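Local atomic coordinates of tumor necrosis factor-inducible gene 6 protein (Homo sapiens, PDB entry 2PF5), a protein that regulates extracellular matrix organisation by moving heavy chains from inter-alpha-inhibitor onto hyaluronan, which its Link module, the part in this structure, can bind. Residues V2-A7 against V46-W51; A17-V22 against W88-Y93; A38-G43 against T73-Y78. All coordinates share one frame; numbering follows the deposited sequence. Where two conformers were deposited one is given.

Interaction 1 of 3, residues V2-A7 against V46-W51; sequences VYHREA and VCAAGW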
ATOM      1  N   VAL A   2      -6.957   1.825   7.275  1.00 20.31           N
ATOM      2  CA  VAL A   2      -5.873   1.527   6.347  1.00 19.40           C
ATOM      3  C   VAL A   2      -4.544   1.887   7.012  1.00 19.72           C
ATOM      4  O   VAL A   2      -4.462   2.878   7.759  1.00 19.45           O
ATOM      5  CB  VAL A   2      -6.077   2.341   5.042  1.00 19.07           C
ATOM      6  CG1 VAL A   2      -4.849   2.159   4.065  1.00 20.19           C
ATOM      7  CG2 VAL A   2      -7.405   1.930   4.372  1.00 18.86           C
ATOM      8  N   TYR A   3      -3.500   1.107   6.758  1.00 18.94           N
ATOM      9  CA  TYR A   3      -2.198   1.434   7.313  1.00 18.70           C
ATOM     10  C   TYR A   3      -1.063   0.935   6.436  1.00 19.56           C
ATOM     11  O   TYR A   3      -1.273   0.090   5.571  1.00 19.17           O
ATOM     12  CB  TYR A   3      -2.052   0.897   8.754  1.00 19.21           C
ATOM     13  CG  TYR A   3      -2.126  -0.613   8.886  1.00 19.71           C
ATOM     14  CD1 TYR A   3      -0.972  -1.398   8.780  1.00 20.72           C
ATOM     15  CD2 TYR A   3      -3.352  -1.254   9.133  1.00 20.03           C
ATOM     16  CE1 TYR A   3      -1.041  -2.782   8.907  1.00 21.63           C
ATOM     17  CE2 TYR A   3      -3.428  -2.623   9.278  1.00 20.63           C
ATOM     18  CZ  TYR A   3      -2.262  -3.383   9.179  1.00 21.93           C
ATOM     19  OH  TYR A   3      -2.310  -4.756   9.323  1.00 22.23           O
ATOM     20  N   HIS A   4       0.131   1.461   6.698  1.00 19.29           N
ATOM     21  CA  HIS A   4       1.325   1.154   5.893  1.00 18.88           C
ATOM     22  C   HIS A   4       2.181   0.141   6.644  1.00 18.55           C
ATOM     23  O   HIS A   4       2.374   0.266   7.870  1.00 17.24           O
ATOM     24  CB  HIS A   4       2.093   2.442   5.651  1.00 18.76           C
ATOM     25  CG  HIS A   4       3.492   2.262   5.142  1.00 19.46           C
ATOM     26  ND1 HIS A   4       4.595   2.436   5.948  1.00 22.41           N
ATOM     27  CD2 HIS A   4       3.971   1.989   3.902  1.00 20.02           C
ATOM     28  CE1 HIS A   4       5.697   2.239   5.237  1.00 22.04           C
ATOM     29  NE2 HIS A   4       5.343   1.975   3.991  1.00 18.63           N
ATOM     30  N   ARG A   5       2.749  -0.819   5.915  1.00 18.39           N
ATOM     31  CA  ARG A   5       3.655  -1.793   6.535  0.50 18.30           C
ATOM     32  C   ARG A   5       4.886  -2.021   5.647  1.00 18.33           C
ATOM     33  O   ARG A   5       4.771  -2.097   4.418  1.00 18.19           O
ATOM     34  CB  ARG A   5       2.939  -3.130   6.813  0.50 18.72           C
ATOM     35  CG  ARG A   5       1.966  -3.172   8.013  0.50 17.71           C
ATOM     36  CD  ARG A   5       2.662  -3.401   9.389  0.50 19.01           C
ATOM     37  NE  ARG A   5       1.734  -3.392  10.531  0.50 21.00           N
ATOM     38  CZ  ARG A   5       1.229  -2.312  11.136  0.50 19.17           C
ATOM     39  NH1 ARG A   5       1.517  -1.064  10.737  0.50 20.84           N
ATOM     40  NH2 ARG A   5       0.395  -2.483  12.146  0.50 19.01           N
ATOM     41  N   GLU A   6       6.052  -2.102   6.286  1.00 18.41           N
ATOM     42  CA  GLU A   6       7.314  -2.507   5.637  1.00 20.04           C
ATOM     43  C   GLU A   6       7.603  -3.963   5.982  1.00 19.84           C
ATOM     44  O   GLU A   6       7.184  -4.445   7.060  1.00 18.90           O
ATOM     45  CB  GLU A   6       8.474  -1.741   6.250  1.00 21.66           C
ATOM     46  CG  GLU A   6       8.556  -0.296   5.906  1.00 24.12           C
ATOM     47  CD  GLU A   6       9.839   0.301   6.416  1.00 24.93           C
ATOM     48  OE1 GLU A   6      10.496  -0.296   7.292  1.00 27.47           O
ATOM     49  OE2 GLU A   6      10.196   1.370   5.938  1.00 27.23           O
ATOM     50  N   ALA A   7       8.362  -4.653   5.117  1.00 18.81           N
ATOM     51  CA  ALA A   7       9.061  -5.872   5.557  1.00 18.87           C
ATOM     52  C   ALA A   7       9.911  -5.623   6.817  1.00 18.43           C
ATOM     53  O   ALA A   7      10.437  -4.525   7.026  1.00 16.41           O
ATOM     54  CB  ALA A   7       9.970  -6.429   4.460  1.00 18.10           C
ATOM     55  N   VAL A  46       1.557   8.937   3.650  1.00 19.05           N
ATOM     56  CA  VAL A  46       2.806   8.177   3.808  1.00 19.94           C
ATOM     57  C   VAL A  46       3.611   8.346   2.510  1.00 20.27           C
ATOM     58  O   VAL A  46       3.093   8.084   1.435  1.00 19.35           O
ATOM     59  CB  VAL A  46       2.573   6.652   4.033  1.00 20.13           C
ATOM     60  CG1 VAL A  46       3.902   5.964   4.311  1.00 21.08           C
ATOM     61  CG2 VAL A  46       1.593   6.371   5.182  1.00 20.32           C
ATOM     62  N   CYS A  47       4.857   8.795   2.621  1.00 21.20           N
ATOM     63  CA  CYS A  47       5.676   8.952   1.417  1.00 21.88           C
ATOM     64  C   CYS A  47       6.462   7.658   1.145  1.00 21.38           C
ATOM     65  O   CYS A  47       7.677   7.621   1.281  1.00 21.40           O
ATOM     66  CB  CYS A  47       6.582  10.185   1.491  1.00 21.83           C
ATOM     67  SG  CYS A  47       7.253  10.614  -0.162  1.00 27.22           S
ATOM     68  N   ALA A  48       5.737   6.606   0.784  1.00 20.66           N
ATOM     69  CA  ALA A  48       6.330   5.289   0.522  1.00 20.79           C
ATOM     70  C   ALA A  48       5.405   4.475  -0.353  1.00 20.68           C
ATOM     71  O   ALA A  48       4.263   4.163   0.036  1.00 20.59           O
ATOM     72  CB  ALA A  48       6.624   4.540   1.850  1.00 20.80           C
ATOM     73  N   ALA A  49       5.892   4.113  -1.541  1.00 20.01           N
ATOM     74  CA  ALA A  49       5.092   3.347  -2.477  1.00 19.35           C
ATOM     75  C   ALA A  49       4.845   1.963  -1.868  1.00 19.27           C
ATOM     76  O   ALA A  49       5.774   1.343  -1.319  1.00 20.69           O
ATOM     77  CB  ALA A  49       5.840   3.227  -3.824  1.00 19.49           C
ATOM     78  N   GLY A  50       3.619   1.478  -1.984  1.00 18.66           N
ATOM     79  CA  GLY A  50       3.266   0.157  -1.511  1.00 19.16           C
ATOM     80  C   GLY A  50       2.295  -0.572  -2.413  1.00 19.71           C
ATOM     81  O   GLY A  50       1.467   0.049  -3.067  1.00 19.59           O
ATOM     82  N   TRP A  51       2.369  -1.906  -2.385  1.00 20.38           N
ATOM     83  CA  TRP A  51       1.356  -2.769  -2.981  1.00 20.32           C
ATOM     84  C   TRP A  51      -0.035  -2.559  -2.351  1.00 20.80           C
ATOM     85  O   TRP A  51      -0.176  -2.356  -1.132  1.00 20.75           O
ATOM     86  CB  TRP A  51       1.736  -4.250  -2.822  1.00 19.40           C
ATOM     87  CG  TRP A  51       2.997  -4.657  -3.568  1.00 20.14           C
ATOM     88  CD1 TRP A  51       4.235  -4.906  -3.032  1.00 18.15           C
ATOM     89  CD2 TRP A  51       3.109  -4.887  -4.984  1.00 17.43           C
ATOM     90  NE1 TRP A  51       5.119  -5.270  -4.047  1.00 18.34           N
ATOM     91  CE2 TRP A  51       4.444  -5.263  -5.246  1.00 19.32           C
ATOM     92  CE3 TRP A  51       2.202  -4.806  -6.054  1.00 17.30           C
ATOM     93  CZ2 TRP A  51       4.903  -5.584  -6.550  1.00 16.94           C
ATOM     94  CZ3 TRP A  51       2.660  -5.089  -7.365  1.00 18.43           C
ATOM     95  CH2 TRP A  51       4.005  -5.486  -7.590  1.00 17.83           C
TER
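His4, on strand 2-5, meets Val46 and Ala48, which precede the short strand 50-51. The contact across the two segments is apolar.

Val46 CG1 lies over one face of the imidazole. It stands 3.9 Å from the centroid of the His4 ring, 13° off the ring normal, so this is a CH-pi contact. The nearest ring atom to Val46 CG1 is His4 CG, at 3.8 Å. The other branch, Val46 CG2, reaches the stem of the histidine instead, 4.0 Å from His4 CB. His4 CG is anti to the backbone N (chi1 166°), which carries the ring across to the other segment. Ala48 adds its methyl near the far end of the ring, with Ala48 CB 3.6 Å from His4 NE2, and comes at the ring obliquely.

The polar partners lie outside the pair. His4 NE2 is hydrogen-bonded to Asp89 OD2. This bond probably holds the rotation of the ring, with Val46 CG1 over one face. Tyr3, pointing away from 46-51, is hydrogen-bonded through OH to Glu26 OE1.

The backbone shapes the second segment. Cys47 is the centre of an inverse gamma turn, closed by a weak bond from Ala48 N to Val46 O, 3.1 Å long. The turn lets Val46 and Ala48 both direct their side chains to His4, while Cys47 points away.

Strands 2-5 and 50-51 both pair with strand 89-93, the first antiparallel and the second parallel. The histidine thus bridges across the central strand of the mixed sheet of a Link module, the C-type-lectin-related fold of hyaluronan-binding proteins.

Interaction 2 of 3, residues A17-V22 against W88-Y93; sequences AEAKAV and WDAYCY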
ATOM      1  N   ALA A  17       3.060 -10.850  -3.612  1.00 17.09           N
ATOM      2  CA  ALA A  17       2.560 -12.003  -2.819  1.00 16.56           C
ATOM      3  C   ALA A  17       2.922 -11.842  -1.340  1.00 16.80           C
ATOM      4  O   ALA A  17       2.141 -12.236  -0.469  1.00 17.47           O
ATOM      5  CB  ALA A  17       3.135 -13.363  -3.374  1.00 17.03           C
ATOM      6  N   GLU A  18       4.110 -11.318  -1.051  1.00 16.32           N
ATOM      7  CA  GLU A  18       4.548 -11.140   0.329  1.00 17.51           C
ATOM      8  C   GLU A  18       3.738 -10.043   1.015  1.00 17.57           C
ATOM      9  O   GLU A  18       3.347 -10.166   2.191  1.00 17.08           O
ATOM     10  CB  GLU A  18       6.030 -10.791   0.381  1.00 18.34           C
ATOM     11  CG  GLU A  18       6.875 -11.993  -0.011  1.00 19.67           C
ATOM     12  CD  GLU A  18       8.349 -11.691  -0.131  1.00 22.72           C
ATOM     13  OE1 GLU A  18       8.746 -10.513  -0.335  1.00 20.39           O
ATOM     14  OE2 GLU A  18       9.110 -12.683  -0.074  1.00 22.56           O
ATOM     15  N   ALA A  19       3.525  -8.965   0.280  1.00 18.34           N
ATOM     16  CA  ALA A  19       2.662  -7.875   0.773  1.00 18.53           C
ATOM     17  C   ALA A  19       1.255  -8.400   1.143  1.00 17.64           C
ATOM     18  O   ALA A  19       0.719  -8.126   2.234  1.00 18.17           O
ATOM     19  CB  ALA A  19       2.560  -6.799  -0.279  1.00 18.54           C
ATOM     20  N   LYS A  20       0.628  -9.111   0.223  1.00 17.40           N
ATOM     21  CA  LYS A  20      -0.652  -9.735   0.480  1.00 17.67           C
ATOM     22  C   LYS A  20      -0.625 -10.658   1.716  1.00 17.17           C
ATOM     23  O   LYS A  20      -1.527 -10.613   2.562  1.00 15.57           O
ATOM     24  CB  LYS A  20      -1.090 -10.474  -0.802  1.00 19.43           C
ATOM     25  CG  LYS A  20      -2.442 -11.097  -0.783  1.00 22.48           C
ATOM     26  CD  LYS A  20      -2.885 -11.313  -2.228  1.00 25.72           C
ATOM     27  CE  LYS A  20      -3.929 -12.390  -2.314  1.00 32.19           C
ATOM     28  NZ  LYS A  20      -4.351 -12.601  -3.740  1.00 35.19           N
ATOM     29  N   ALA A  21       0.398 -11.525   1.825  1.00 15.97           N
ATOM     30  CA  ALA A  21       0.576 -12.378   2.994  1.00 15.88           C
ATOM     31  C   ALA A  21       0.751 -11.615   4.329  1.00 16.38           C
ATOM     32  O   ALA A  21       0.198 -12.018   5.367  1.00 15.31           O
ATOM     33  CB  ALA A  21       1.782 -13.386   2.736  1.00 16.08           C
ATOM     34  N   VAL A  22       1.493 -10.506   4.295  1.00 16.38           N
ATOM     35  CA  VAL A  22       1.694  -9.686   5.499  1.00 18.07           C
ATOM     36  C   VAL A  22       0.350  -9.073   5.978  1.00 17.94           C
ATOM     37  O   VAL A  22       0.011  -9.144   7.167  1.00 17.09           O
ATOM     38  CB  VAL A  22       2.714  -8.554   5.247  1.00 19.18           C
ATOM     39  CG1 VAL A  22       2.709  -7.544   6.431  1.00 20.44           C
ATOM     40  CG2 VAL A  22       4.114  -9.156   5.092  1.00 20.29           C
ATOM     41  N   TRP A  88       8.278  -3.498  -2.836  1.00 18.25           N
ATOM     42  CA  TRP A  88       7.723  -2.225  -2.401  1.00 18.52           C
ATOM     43  C   TRP A  88       7.278  -2.422  -0.949  1.00 19.07           C
ATOM     44  O   TRP A  88       7.569  -3.442  -0.335  1.00 18.18           O
ATOM     45  CB  TRP A  88       6.518  -1.850  -3.271  1.00 18.28           C
ATOM     46  CG  TRP A  88       6.848  -1.578  -4.771  1.00 18.98           C
ATOM     47  CD1 TRP A  88       6.537  -2.375  -5.847  1.00 18.61           C
ATOM     48  CD2 TRP A  88       7.548  -0.444  -5.302  1.00 18.08           C
ATOM     49  NE1 TRP A  88       6.967  -1.784  -7.028  1.00 15.47           N
ATOM     50  CE2 TRP A  88       7.598  -0.603  -6.720  1.00 19.43           C
ATOM     51  CE3 TRP A  88       8.120   0.702  -4.728  1.00 18.30           C
ATOM     52  CZ2 TRP A  88       8.190   0.350  -7.561  1.00 19.40           C
ATOM     53  CZ3 TRP A  88       8.731   1.643  -5.560  1.00 19.47           C
ATOM     54  CH2 TRP A  88       8.752   1.467  -6.971  1.00 20.36           C
ATOM     55  N   ASP A  89       6.522  -1.469  -0.407  1.00 20.04           N
ATOM     56  CA  ASP A  89       5.923  -1.704   0.891  1.00 19.95           C
ATOM     57  C   ASP A  89       4.518  -2.289   0.682  1.00 19.91           C
ATOM     58  O   ASP A  89       4.205  -2.819  -0.399  1.00 20.17           O
ATOM     59  CB  ASP A  89       5.940  -0.393   1.707  1.00 20.25           C
ATOM     60  CG  ASP A  89       7.340  -0.000   2.156  1.00 19.78           C
ATOM     61  OD1 ASP A  89       8.272  -0.856   2.198  1.00 18.43           O
ATOM     62  OD2 ASP A  89       7.516   1.190   2.492  1.00 20.32           O
ATOM     63  N   ALA A  90       3.653  -2.177   1.692  1.00 18.82           N
ATOM     64  CA  ALA A  90       2.294  -2.698   1.608  1.00 18.23           C
ATOM     65  C   ALA A  90       1.326  -1.696   2.244  1.00 18.01           C
ATOM     66  O   ALA A  90       1.653  -1.076   3.247  1.00 18.47           O
ATOM     67  CB  ALA A  90       2.193  -4.042   2.330  1.00 17.73           C
ATOM     68  N   TYR A  91       0.149  -1.561   1.642  1.00 18.05           N
ATOM     69  CA  TYR A  91      -0.987  -0.846   2.245  1.00 18.49           C
ATOM     70  C   TYR A  91      -2.050  -1.868   2.586  1.00 18.73           C
ATOM     71  O   TYR A  91      -2.585  -2.542   1.696  1.00 19.44           O
ATOM     72  CB  TYR A  91      -1.526   0.280   1.325  1.00 18.01           C
ATOM     73  CG  TYR A  91      -0.585   1.431   1.376  1.00 19.36           C
ATOM     74  CD1 TYR A  91       0.354   1.613   0.359  1.00 18.36           C
ATOM     75  CD2 TYR A  91      -0.550   2.295   2.498  1.00 18.56           C
ATOM     76  CE1 TYR A  91       1.282   2.662   0.416  1.00 20.32           C
ATOM     77  CE2 TYR A  91       0.381   3.333   2.576  1.00 18.94           C
ATOM     78  CZ  TYR A  91       1.296   3.507   1.515  1.00 19.58           C
ATOM     79  OH  TYR A  91       2.235   4.511   1.557  1.00 16.33           O
ATOM     80  N   CYS A  92      -2.302  -2.019   3.889  1.00 19.30           N
ATOM     81  CA  CYS A  92      -3.249  -2.985   4.406  1.00 19.52           C
ATOM     82  C   CYS A  92      -4.576  -2.325   4.823  1.00 19.93           C
ATOM     83  O   CYS A  92      -4.611  -1.178   5.283  1.00 20.40           O
ATOM     84  CB  CYS A  92      -2.695  -3.661   5.650  1.00 19.61           C
ATOM     85  SG  CYS A  92      -1.158  -4.587   5.455  1.00 23.18           S
ATOM     86  N   TYR A  93      -5.639  -3.110   4.720  1.00 20.31           N
ATOM     87  CA  TYR A  93      -6.953  -2.750   5.265  1.00 19.86           C
ATOM     88  C   TYR A  93      -7.390  -3.778   6.320  1.00 20.49           C
ATOM     89  O   TYR A  93      -7.500  -4.981   6.033  1.00 18.15           O
ATOM     90  CB  TYR A  93      -7.988  -2.645   4.151  1.00 19.64           C
ATOM     91  CG  TYR A  93      -9.361  -2.289   4.712  1.00 18.75           C
ATOM     92  CD1 TYR A  93      -9.553  -1.081   5.401  1.00 20.85           C
ATOM     93  CD2 TYR A  93     -10.442  -3.138   4.568  1.00 20.03           C
ATOM     94  CE1 TYR A  93     -10.802  -0.744   5.952  1.00 18.98           C
ATOM     95  CE2 TYR A  93     -11.736  -2.800   5.113  1.00 20.79           C
ATOM     96  CZ  TYR A  93     -11.876  -1.583   5.779  1.00 19.57           C
ATOM     97  OH  TYR A  93     -13.083  -1.219   6.336  1.00 22.47           O
TER
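Ala19 and Ala90 meet methyl to methyl in the helix-on-sheet packing of the Link module, and the flat groups of 88-93 lie clear of this contact. Tyr91 leaves the strand on the side away from the helix, where its ring meets that of His4 with planes at about 45°. The indole of Trp88 also leads away. It makes edge-to-face contacts with the rings of Tyr12, Trp51 and Tyr78.

Helix 16-25 lies against strand 89-93. The approach is close because both residues are small. The CA atoms of Ala19 and Ala90 are 5.3 Å apart. Ala19 is buried and points at the strand, whereas Lys20 on the next position points away.

Val22, one turn further along, also faces the strand, but its CG1 stays 5.0 Å from Cys92 SG. The disulfide between Cys92 and Cys23 ties the same helix covalently to the strand.

Asp89 directs its carboxylate to the other side of the strand, where OD1 accepts a hydrogen bond from Tyr12 N. Of Asp89, the backbone carbonyl is the part nearest the helix: Asp89 O is 4.3 Å from Ala19 CB. The closest touch is Ala19 CB to Ala90 CB, at 3.8 Å.

Interaction 3 of 3, residues A38-G43 against T73-Y78; sequences AARKIG and TGIIDY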
ATOM      1  N   ALA A  38     -10.030   6.998   0.476  1.00 15.87           N
ATOM      2  CA  ALA A  38     -10.856   7.415   1.622  1.00 15.35           C
ATOM      3  C   ALA A  38      -9.965   7.693   2.840  1.00 15.51           C
ATOM      4  O   ALA A  38     -10.119   8.720   3.526  1.00 13.67           O
ATOM      5  CB  ALA A  38     -11.924   6.320   1.934  1.00 14.54           C
ATOM      6  N   ALA A  39      -9.003   6.811   3.109  1.00 14.82           N
ATOM      7  CA  ALA A  39      -8.070   7.072   4.225  1.00 15.25           C
ATOM      8  C   ALA A  39      -7.325   8.412   4.056  1.00 14.46           C
ATOM      9  O   ALA A  39      -7.180   9.212   5.018  1.00 13.56           O
ATOM     10  CB  ALA A  39      -7.057   5.891   4.384  1.00 15.03           C
ATOM     11  N   ARG A  40      -6.868   8.663   2.826  1.00 14.78           N
ATOM     12  CA  ARG A  40      -6.152   9.902   2.502  1.00 15.78           C
ATOM     13  C   ARG A  40      -7.027  11.149   2.697  1.00 15.84           C
ATOM     14  O   ARG A  40      -6.540  12.191   3.171  1.00 14.87           O
ATOM     15  CB  ARG A  40      -5.636   9.851   1.054  1.00 16.16           C
ATOM     16  CG  ARG A  40      -4.603  10.943   0.734  1.00 17.64           C
ATOM     17  CD  ARG A  40      -4.443  11.084  -0.765  1.00 19.13           C
ATOM     18  NE  ARG A  40      -5.704  11.512  -1.378  1.00 19.19           N
ATOM     19  CZ  ARG A  40      -6.132  12.771  -1.388  1.00 20.32           C
ATOM     20  NH1 ARG A  40      -5.385  13.743  -0.852  1.00 20.61           N
ATOM     21  NH2 ARG A  40      -7.300  13.061  -1.946  1.00 18.73           N
ATOM     22  N   LYS A  41      -8.303  11.050   2.297  1.00 15.35           N
ATOM     23  CA  LYS A  41      -9.232  12.167   2.502  0.50 15.41           C
ATOM     24  C   LYS A  41      -9.413  12.535   3.974  1.00 15.75           C
ATOM     25  O   LYS A  41      -9.799  13.671   4.289  1.00 16.32           O
ATOM     26  CB  LYS A  41     -10.578  11.880   1.864  0.50 15.81           C
ATOM     27  CG  LYS A  41     -10.708  12.414   0.452  0.50 16.39           C
ATOM     28  CD  LYS A  41     -11.332  11.358  -0.426  0.50 19.79           C
ATOM     29  CE  LYS A  41     -12.034  11.965  -1.623  0.50 20.14           C
ATOM     30  NZ  LYS A  41     -11.771  11.136  -2.830  0.50 16.25           N
ATOM     31  N   ILE A  42      -9.134  11.599   4.873  1.00 15.63           N
ATOM     32  CA  ILE A  42      -9.214  11.902   6.302  1.00 16.17           C
ATOM     33  C   ILE A  42      -7.858  11.874   6.996  1.00 15.85           C
ATOM     34  O   ILE A  42      -7.783  11.649   8.204  1.00 15.90           O
ATOM     35  CB  ILE A  42     -10.306  11.078   7.048  1.00 15.80           C
ATOM     36  CG1 ILE A  42     -10.122   9.579   6.866  1.00 17.00           C
ATOM     37  CG2 ILE A  42     -11.692  11.518   6.586  1.00 17.11           C
ATOM     38  CD1 ILE A  42     -11.027   8.822   7.783  1.00 18.96           C
ATOM     39  N   GLY A  43      -6.798  12.132   6.211  1.00 15.94           N
ATOM     40  CA  GLY A  43      -5.513  12.605   6.752  1.00 15.16           C
ATOM     41  C   GLY A  43      -4.358  11.606   6.637  1.00 15.37           C
ATOM     42  O   GLY A  43      -3.281  11.858   7.166  1.00 14.23           O
ATOM     43  N   THR A  73      -0.969  16.491  -4.168  1.00 31.96           N
ATOM     44  CA  THR A  73      -1.998  15.784  -3.378  1.00 30.17           C
ATOM     45  C   THR A  73      -2.785  14.728  -4.174  1.00 28.89           C
ATOM     46  O   THR A  73      -3.052  14.893  -5.372  1.00 29.07           O
ATOM     47  CB  THR A  73      -2.955  16.730  -2.597  1.00 30.62           C
ATOM     48  OG1 THR A  73      -3.915  17.312  -3.483  1.00 31.91           O
ATOM     49  CG2 THR A  73      -2.191  17.841  -1.915  1.00 29.82           C
ATOM     50  N   GLY A  74      -3.145  13.651  -3.490  1.00 25.87           N
ATOM     51  CA  GLY A  74      -3.827  12.538  -4.107  1.00 23.65           C
ATOM     52  C   GLY A  74      -2.972  11.304  -3.904  1.00 22.92           C
ATOM     53  O   GLY A  74      -1.934  11.360  -3.246  1.00 23.33           O
ATOM     54  N   ILE A  75      -3.427  10.185  -4.454  1.00 21.99           N
ATOM     55  CA  ILE A  75      -2.628   8.963  -4.505  1.00 20.73           C
ATOM     56  C   ILE A  75      -1.738   9.055  -5.734  1.00 20.13           C
ATOM     57  O   ILE A  75      -2.224   9.319  -6.839  1.00 20.05           O
ATOM     58  CB  ILE A  75      -3.524   7.716  -4.549  1.00 20.83           C
ATOM     59  CG1 ILE A  75      -4.315   7.583  -3.226  1.00 22.79           C
ATOM     60  CG2 ILE A  75      -2.668   6.402  -4.806  1.00 19.13           C
ATOM     61  CD1 ILE A  75      -5.389   6.542  -3.312  1.00 25.23           C
ATOM     62  N   ILE A  76      -0.432   8.886  -5.543  1.00 18.76           N
ATOM     63  CA  ILE A  76       0.495   8.846  -6.671  1.00 18.67           C
ATOM     64  C   ILE A  76       0.365   7.410  -7.184  1.00 18.03           C
ATOM     65  O   ILE A  76       0.578   6.462  -6.423  1.00 17.38           O
ATOM     66  CB  ILE A  76       1.947   9.177  -6.230  1.00 18.34           C
ATOM     67  CG1 ILE A  76       1.994  10.563  -5.553  1.00 18.44           C
ATOM     68  CG2 ILE A  76       2.954   9.024  -7.427  1.00 18.99           C
ATOM     69  CD1 ILE A  76       1.601  11.741  -6.454  1.00 19.58           C
ATOM     70  N   ASP A  77      -0.064   7.250  -8.441  1.00 17.03           N
ATOM     71  CA  ASP A  77      -0.377   5.914  -8.963  1.00 16.36           C
ATOM     72  C   ASP A  77       0.864   5.385  -9.729  1.00 16.19           C
ATOM     73  O   ASP A  77       1.255   5.966 -10.718  1.00 15.04           O
ATOM     74  CB  ASP A  77      -1.631   6.022  -9.893  1.00 16.32           C
ATOM     75  CG  ASP A  77      -1.989   4.701 -10.601  1.00 15.62           C
ATOM     76  OD1 ASP A  77      -1.812   3.610 -10.003  1.00 16.29           O
ATOM     77  OD2 ASP A  77      -2.518   4.779 -11.734  1.00 15.32           O
ATOM     78  N   TYR A  78       1.486   4.305  -9.254  1.00 16.69           N
ATOM     79  CA  TYR A  78       2.546   3.644 -10.034  1.00 17.66           C
ATOM     80  C   TYR A  78       1.934   2.541 -10.907  1.00 16.97           C
ATOM     81  O   TYR A  78       2.644   1.808 -11.600  1.00 17.08           O
ATOM     82  CB  TYR A  78       3.598   3.029  -9.097  1.00 18.75           C
ATOM     83  CG  TYR A  78       4.599   3.995  -8.475  1.00 20.42           C
ATOM     84  CD1 TYR A  78       4.490   5.382  -8.622  1.00 21.84           C
ATOM     85  CD2 TYR A  78       5.653   3.497  -7.706  1.00 22.31           C
ATOM     86  CE1 TYR A  78       5.431   6.241  -8.055  1.00 22.45           C
ATOM     87  CE2 TYR A  78       6.572   4.345  -7.108  1.00 22.22           C
ATOM     88  CZ  TYR A  78       6.462   5.705  -7.285  1.00 22.47           C
ATOM     89  OH  TYR A  78       7.423   6.528  -6.704  1.00 22.73           O
TER
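The C-terminal end of helix 33-41, closed by a Schellman motif, carries Arg40, which touches Gly74 where strand 74-80 of the Link module begins. Gly43, with positive phi, is the C-prime residue of the motif. Its bonds are Phe44 N to Ala39 O and Gly43 N to Arg40 O.

Arg40 leaves the helix with CG anti to the backbone N (chi1 -166°). The chain then bends at chi3 (63°), which lays the guanidinium with one face over the glycine backbone. Gly74 CA stands 3.4 Å above the plane of the Arg40 guanidinium and is offset toward the rim. Arg40 NE is 3.5 Å from Gly74 CA. The aliphatic part comes against the next peptide: Arg40 CD is 3.5 Å from Gly74 O. Arg40 CD is also 4.3 Å from Ile75 CG1. Thr73 touches more loosely, with its CB 4.2 Å from Arg40 NH1.

Arg40 NH1 and Gly74 N are 3.5 Å apart, but both are donors and do not bond to each other. The guanidinium is held from elsewhere. NH1 is hydrogen-bonded to Ile61 O, and NH2 forms a salt bridge with Glu37 OE2. These two partners fix the group across the backbone of the glycine.

The contact is at the surface. Strand 74-80 pairs antiparallel with strand 56-61, and Gly74 is backbone-bonded to Ile61, so Arg40 spans the ends of both strands. Next to it, Ile75 packs on Tyr33, Leu36 and Glu37 of the same helix.

In the fold
All three contacts reach one mixed sheet. Interactions 1 and 2 are closest, with centres about 8 Å apart, and meet at strand 89-93: the helix of interaction 2 packs on one side, while the side chains of Asp89 and Tyr91 reach His4 and Ala48 on the other. Tyr91 OH lies 2.6 Å from Ala48 O. Interaction 3 lies about 12 Å from interaction 1, centre to centre. Val2 CB touches Ala39 CB at 3.7 Å, and Ala49 CB touches Tyr78 CE2 at 3.5 Å. Interactions 2 and 3 are about 17 Å apart between centres, but Trp88 CH2 meets Tyr78 CE2 at 3.6 Å. Interactions 2 and 3 each join a helix of this hyaluronan-binding domain to its sheet.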